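Local coordinates for putative oxidoreductase (Bacteroides fragilis NCTC 9343, PDB 3EOF), which is a putative flavoprotein oxidoreductase of the nitroreductase family that binds flavin mononucleotide and probably uses it in redox reactions, at residues Val94-Ala106 and Asn236-Asp248. Numbering follows the deposited sequence.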
loop_
_atom_site.group_PDB
_atom_site.type_symbol
_atom_site.label_atom_id
_atom_site.label_comp_id
_atom_site.label_asym_id
_atom_site.label_seq_id
_atom_site.Cartn_x
_atom_site.Cartn_y
_atom_site.Cartn_z
ATOM N N VAL A 94 -12.398 21.634 11.857
ATOM C CA VAL A 94 -11.094 21.667 12.458
ATOM C C VAL A 94 -10.441 20.311 12.239
ATOM O O VAL A 94 -10.793 19.354 12.908
ATOM C CB VAL A 94 -11.172 22.012 13.965
ATOM C CG1 VAL A 94 -9.758 22.062 14.539
ATOM C CG2 VAL A 94 -11.906 23.395 14.161
ATOM N N PRO A 95 -9.524 20.223 11.258
ATOM C CA PRO A 95 -8.864 18.960 10.966
ATOM C C PRO A 95 -7.796 18.608 11.982
ATOM O O PRO A 95 -7.160 19.514 12.508
ATOM C CB PRO A 95 -8.210 19.224 9.625
ATOM C CG PRO A 95 -7.904 20.631 9.625
ATOM C CD PRO A 95 -9.065 21.277 10.338
ATOM N N GLY A 96 -7.643 17.308 12.273
ATOM C CA GLY A 96 -6.580 16.830 13.160
ATOM C C GLY A 96 -5.813 15.680 12.552
ATOM O O GLY A 96 -5.763 14.567 13.113
ATOM N N TYR A 97 -5.201 15.962 11.396
ATOM C CA TYR A 97 -4.510 14.964 10.587
ATOM C C TYR A 97 -2.994 15.130 10.484
ATOM O O TYR A 97 -2.348 14.408 9.759
ATOM C CB TYR A 97 -5.166 14.914 9.224
ATOM C CG TYR A 97 -6.697 14.727 9.361
ATOM C CD1 TYR A 97 -7.220 13.543 9.857
ATOM C CD2 TYR A 97 -7.587 15.716 8.959
ATOM C CE1 TYR A 97 -8.620 13.343 9.979
ATOM C CE2 TYR A 97 -9.007 15.533 9.072
ATOM C CZ TYR A 97 -9.498 14.363 9.615
ATOM O OH TYR A 97 -10.862 14.155 9.719
ATOM N N GLY A 98 -2.436 16.001 11.302
ATOM C CA GLY A 98 -1.007 16.214 11.319
ATOM C C GLY A 98 -0.372 15.303 12.324
ATOM O O GLY A 98 0.336 15.757 13.241
ATOM N N ASN A 99 -0.589 14.010 12.106
ATOM C CA ASN A 99 -0.102 12.978 13.007
ATOM C C ASN A 99 0.248 11.690 12.257
ATOM O O ASN A 99 -0.069 11.538 11.089
ATOM C CB ASN A 99 -1.107 12.768 14.125
ATOM C CG ASN A 99 -2.476 12.661 13.608
ATOM O OD1 ASN A 99 -2.803 11.680 12.954
ATOM N ND2 ASN A 99 -3.299 13.670 13.876
ATOM N N LEU A 100 1.017 10.828 12.913
ATOM C CA LEU A 100 1.509 9.609 12.284
ATOM C C LEU A 100 0.394 8.695 11.800
ATOM O O LEU A 100 0.492 8.095 10.728
ATOM C CB LEU A 100 2.430 8.868 13.245
ATOM C CG LEU A 100 3.059 7.568 12.749
ATOM C CD1 LEU A 100 3.951 7.873 11.560
ATOM C CD2 LEU A 100 3.814 6.886 13.883
HETATM N N MSE A 101 -0.644 8.560 12.604
HETATM C CA MSE A 101 -1.771 7.705 12.261
HETATM C C MSE A 101 -2.364 8.098 10.940
HETATM O O MSE A 101 -2.633 7.245 10.109
HETATM C CB MSE A 101 -2.861 7.807 13.313
HETATM C CG MSE A 101 -4.075 6.911 13.051
HETATM SE SE MSE A 101 -3.651 4.920 13.108
HETATM C CE MSE A 101 -5.544 4.326 12.961
ATOM N N SER A 102 -2.567 9.402 10.768
ATOM C CA SER A 102 -3.174 9.973 9.573
ATOM C C SER A 102 -2.229 9.809 8.411
ATOM O O SER A 102 -2.663 9.550 7.302
ATOM C CB SER A 102 -3.532 11.448 9.799
ATOM O OG SER A 102 -4.530 11.577 10.792
ATOM N N PHE A 103 -0.925 9.976 8.659
ATOM C CA PHE A 103 0.070 9.723 7.624
ATOM C C PHE A 103 0.008 8.293 7.143
ATOM O O PHE A 103 0.030 8.024 5.943
ATOM C CB PHE A 103 1.531 10.024 8.104
ATOM C CG PHE A 103 2.576 9.407 7.205
ATOM C CD1 PHE A 103 2.832 9.940 5.937
ATOM C CD2 PHE A 103 3.201 8.204 7.566
ATOM C CE1 PHE A 103 3.741 9.325 5.061
ATOM C CE2 PHE A 103 4.128 7.602 6.710
ATOM C CZ PHE A 103 4.394 8.163 5.455
ATOM N N LEU A 104 -0.076 7.351 8.063
ATOM C CA LEU A 104 -0.183 5.960 7.669
ATOM C C LEU A 104 -1.491 5.686 6.927
ATOM O O LEU A 104 -1.507 4.921 5.969
ATOM C CB LEU A 104 -0.028 5.024 8.863
ATOM C CG LEU A 104 -0.126 3.526 8.544
ATOM C CD1 LEU A 104 0.912 3.072 7.539
ATOM C CD2 LEU A 104 -0.069 2.693 9.871
ATOM N N ASN A 105 -2.580 6.286 7.363
ATOM C CA ASN A 105 -3.851 6.122 6.662
ATOM C C ASN A 105 -3.773 6.634 5.233
ATOM O O ASN A 105 -4.291 5.995 4.333
ATOM C CB ASN A 105 -5.012 6.871 7.368
ATOM C CG ASN A 105 -5.460 6.217 8.680
ATOM O OD1 ASN A 105 -5.334 5.009 8.830
ATOM N ND2 ASN A 105 -5.995 7.047 9.652
ATOM N N ALA A 106 -3.102 7.780 5.021
ATOM C CA ALA A 106 -2.984 8.391 3.694
ATOM C C ALA A 106 -2.086 7.521 2.838
ATOM O O ALA A 106 -2.398 7.290 1.670
ATOM C CB ALA A 106 -2.444 9.817 3.762
ATOM N N ASN A 236 15.733 9.666 9.247
ATOM C CA ASN A 236 15.448 10.633 8.183
ATOM C C ASN A 236 13.911 10.715 7.950
ATOM O O ASN A 236 13.327 11.789 7.759
ATOM C CB ASN A 236 16.191 10.264 6.880
ATOM C CG ASN A 236 15.903 11.245 5.757
ATOM O OD1 ASN A 236 16.149 12.393 5.932
ATOM N ND2 ASN A 236 15.311 10.794 4.642
ATOM N N LEU A 237 13.256 9.578 8.021
ATOM C CA LEU A 237 11.824 9.504 7.806
ATOM C C LEU A 237 11.072 10.308 8.854
ATOM O O LEU A 237 10.109 11.005 8.538
ATOM C CB LEU A 237 11.415 8.051 7.870
ATOM C CG LEU A 237 10.041 7.567 7.456
ATOM C CD1 LEU A 237 9.587 8.162 6.111
ATOM C CD2 LEU A 237 10.121 6.017 7.392
ATOM N N LEU A 238 11.521 10.215 10.104
ATOM C CA LEU A 238 10.887 10.946 11.192
ATOM C C LEU A 238 11.093 12.418 10.973
ATOM O O LEU A 238 10.154 13.167 11.097
ATOM C CB LEU A 238 11.428 10.506 12.555
ATOM C CG LEU A 238 11.093 9.066 12.952
ATOM C CD1 LEU A 238 11.870 8.654 14.186
ATOM C CD2 LEU A 238 9.636 8.961 13.161
ATOM N N LYS A 239 12.311 12.820 10.609
ATOM C CA LYS A 239 12.600 14.198 10.307
ATOM C C LYS A 239 11.724 14.782 9.193
ATOM O O LYS A 239 11.225 15.897 9.305
ATOM C CB LYS A 239 14.083 14.378 9.939
ATOM C CG LYS A 239 15.030 14.213 11.100
ATOM C CD LYS A 239 16.497 14.414 10.650
ATOM C CE LYS A 239 17.449 14.302 11.845
ATOM N NZ LYS A 239 18.920 14.446 11.474
ATOM N N VAL A 240 11.559 14.041 8.109
ATOM C CA VAL A 240 10.814 14.533 6.969
ATOM C C VAL A 240 9.325 14.518 7.271
ATOM O O VAL A 240 8.604 15.443 6.862
ATOM C CB VAL A 240 11.152 13.756 5.682
ATOM C CG1 VAL A 240 10.366 14.292 4.483
ATOM C CG2 VAL A 240 12.630 13.873 5.408
ATOM N N LEU A 241 8.863 13.524 8.017
ATOM C CA LEU A 241 7.452 13.477 8.400
ATOM C C LEU A 241 7.133 14.704 9.270
ATOM O O LEU A 241 6.081 15.330 9.126
ATOM C CB LEU A 241 7.157 12.196 9.161
ATOM C CG LEU A 241 6.920 10.907 8.387
ATOM C CD1 LEU A 241 7.052 9.745 9.384
ATOM C CD2 LEU A 241 5.566 10.930 7.741
ATOM N N ARG A 242 8.080 15.072 10.140
ATOM C CA ARG A 242 7.927 16.227 11.016
ATOM C C ARG A 242 7.809 17.515 10.166
ATOM O O ARG A 242 6.883 18.325 10.311
ATOM C CB ARG A 242 9.127 16.292 11.975
ATOM C CG ARG A 242 9.145 17.500 12.924
ATOM C CD ARG A 242 10.108 17.301 14.146
ATOM N NE ARG A 242 9.944 15.967 14.768
ATOM C CZ ARG A 242 10.872 14.997 14.797
ATOM N NH1 ARG A 242 12.101 15.179 14.291
ATOM N NH2 ARG A 242 10.573 13.834 15.378
ATOM N N ARG A 243 8.742 17.639 9.231
ATOM C CA ARG A 243 8.866 18.789 8.356
ATOM C C ARG A 243 7.583 18.924 7.541
ATOM O O ARG A 243 7.119 20.032 7.243
ATOM C CB ARG A 243 10.098 18.554 7.483
ATOM C CG ARG A 243 10.970 19.745 7.295
ATOM C CD ARG A 243 12.450 19.381 7.550
ATOM N NE ARG A 243 13.021 18.466 6.562
ATOM C CZ ARG A 243 14.205 17.843 6.672
ATOM N NH1 ARG A 243 14.967 17.969 7.763
ATOM N NH2 ARG A 243 14.618 17.047 5.690
ATOM N N GLN A 244 6.983 17.804 7.189
ATOM C CA GLN A 244 5.728 17.823 6.403
ATOM C C GLN A 244 4.446 17.859 7.234
ATOM O O GLN A 244 3.319 17.720 6.693
ATOM C CB GLN A 244 5.664 16.633 5.450
ATOM C CG GLN A 244 6.724 16.631 4.361
ATOM C CD GLN A 244 6.829 17.929 3.584
ATOM O OE1 GLN A 244 7.641 18.797 3.909
ATOM N NE2 GLN A 244 6.046 18.060 2.567
ATOM N N GLY A 245 4.620 18.032 8.533
ATOM C CA GLY A 245 3.547 18.142 9.481
ATOM C C GLY A 245 2.788 16.893 9.835
ATOM O O GLY A 245 1.639 16.987 10.300
ATOM N N PHE A 246 3.394 15.722 9.626
ATOM C CA PHE A 246 2.720 14.485 9.992
ATOM C C PHE A 246 3.138 14.010 11.368
ATOM O O PHE A 246 2.799 12.915 11.794
ATOM C CB PHE A 246 2.908 13.410 8.941
ATOM C CG PHE A 246 2.002 13.561 7.773
ATOM C CD1 PHE A 246 0.627 13.371 7.924
ATOM C CD2 PHE A 246 2.508 13.832 6.514
ATOM C CE1 PHE A 246 -0.238 13.463 6.811
ATOM C CE2 PHE A 246 1.677 13.895 5.424
ATOM C CZ PHE A 246 0.287 13.717 5.578
HETATM N N MSE A 247 3.869 14.847 12.056
HETATM C CA MSE A 247 4.164 14.663 13.450
HETATM C C MSE A 247 4.832 15.885 13.993
HETATM O O MSE A 247 5.319 16.729 13.233
HETATM C CB MSE A 247 5.003 13.451 13.732
HETATM C CG MSE A 247 6.094 13.183 12.775
HETATM SE SE MSE A 247 6.613 11.374 13.233
HETATM C CE MSE A 247 7.783 11.870 14.819
ATOM N N ASP A 248 4.793 16.009 15.312
ATOM C CA ASP A 248 5.383 17.150 15.981
ATOM C C ASP A 248 6.898 16.979 16.174
ATOM O O ASP A 248 7.438 15.873 16.306
ATOM C CB ASP A 248 4.613 17.454 17.279
ATOM C CG ASP A 248 3.333 18.263 17.018
ATOM O OD1 ASP A 248 3.085 18.632 15.837
ATOM O OD2 ASP A 248 2.595 18.557 17.985
ATOM O OXT ASP A 248 7.638 17.966 16.137
HETATM O O HOH W 1 1.125 18.057 13.792
#
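Phe103 packs against both Leu241 and Phe246, its ring face taking the first and its ring edge and CB the second. Leu241 lays its CD2 methyl over the middle of that face, 3.3 Å from CD2 to the Phe103 ring centroid and 9° off the normal, a compact CH-pi contact. With CG anti to the backbone N (chi1 164°), Phe103 turns a ring edge toward the face of Phe246 in an edge-to-face pair, planes at 60°, while its CB lies 3.5 Å from Phe246 CD1 over that same ring. Leu100 CD1 adds a looser apolar contact, 4.2 Å from Leu241 CD1.

A helix C-cap and a helix N-cap position these groups. A Schellman motif ends helix 227-243: Phe246 N bonds to Leu241 O at 2.8 Å, and Gly245, as the C-prime residue, readily adopts the positive phi required. In segment 94-106, Asn99 N-caps helix 100-123; its OD1 accepts from both Ser102 N (3.2 Å) and Ser102 OG (2.8 Å), while its ND2 donates to Gly96 O. Further out, Phe152 of strand 151-160 meets Phe103 edge-to-face and touches Leu241, tying both helices to the sheet. Arg242 NE holds the C-terminal carboxylate through Asp248 O, 2.9 Å away.

No direct hydrogen bond crosses the interface, though a water links Gly98 O to Asp248 OD1; the end of helix 227-243 and Phe246 appear held against helix 100-123 chiefly by apolar and aromatic packing, while many polar bonds cap the two helix ends.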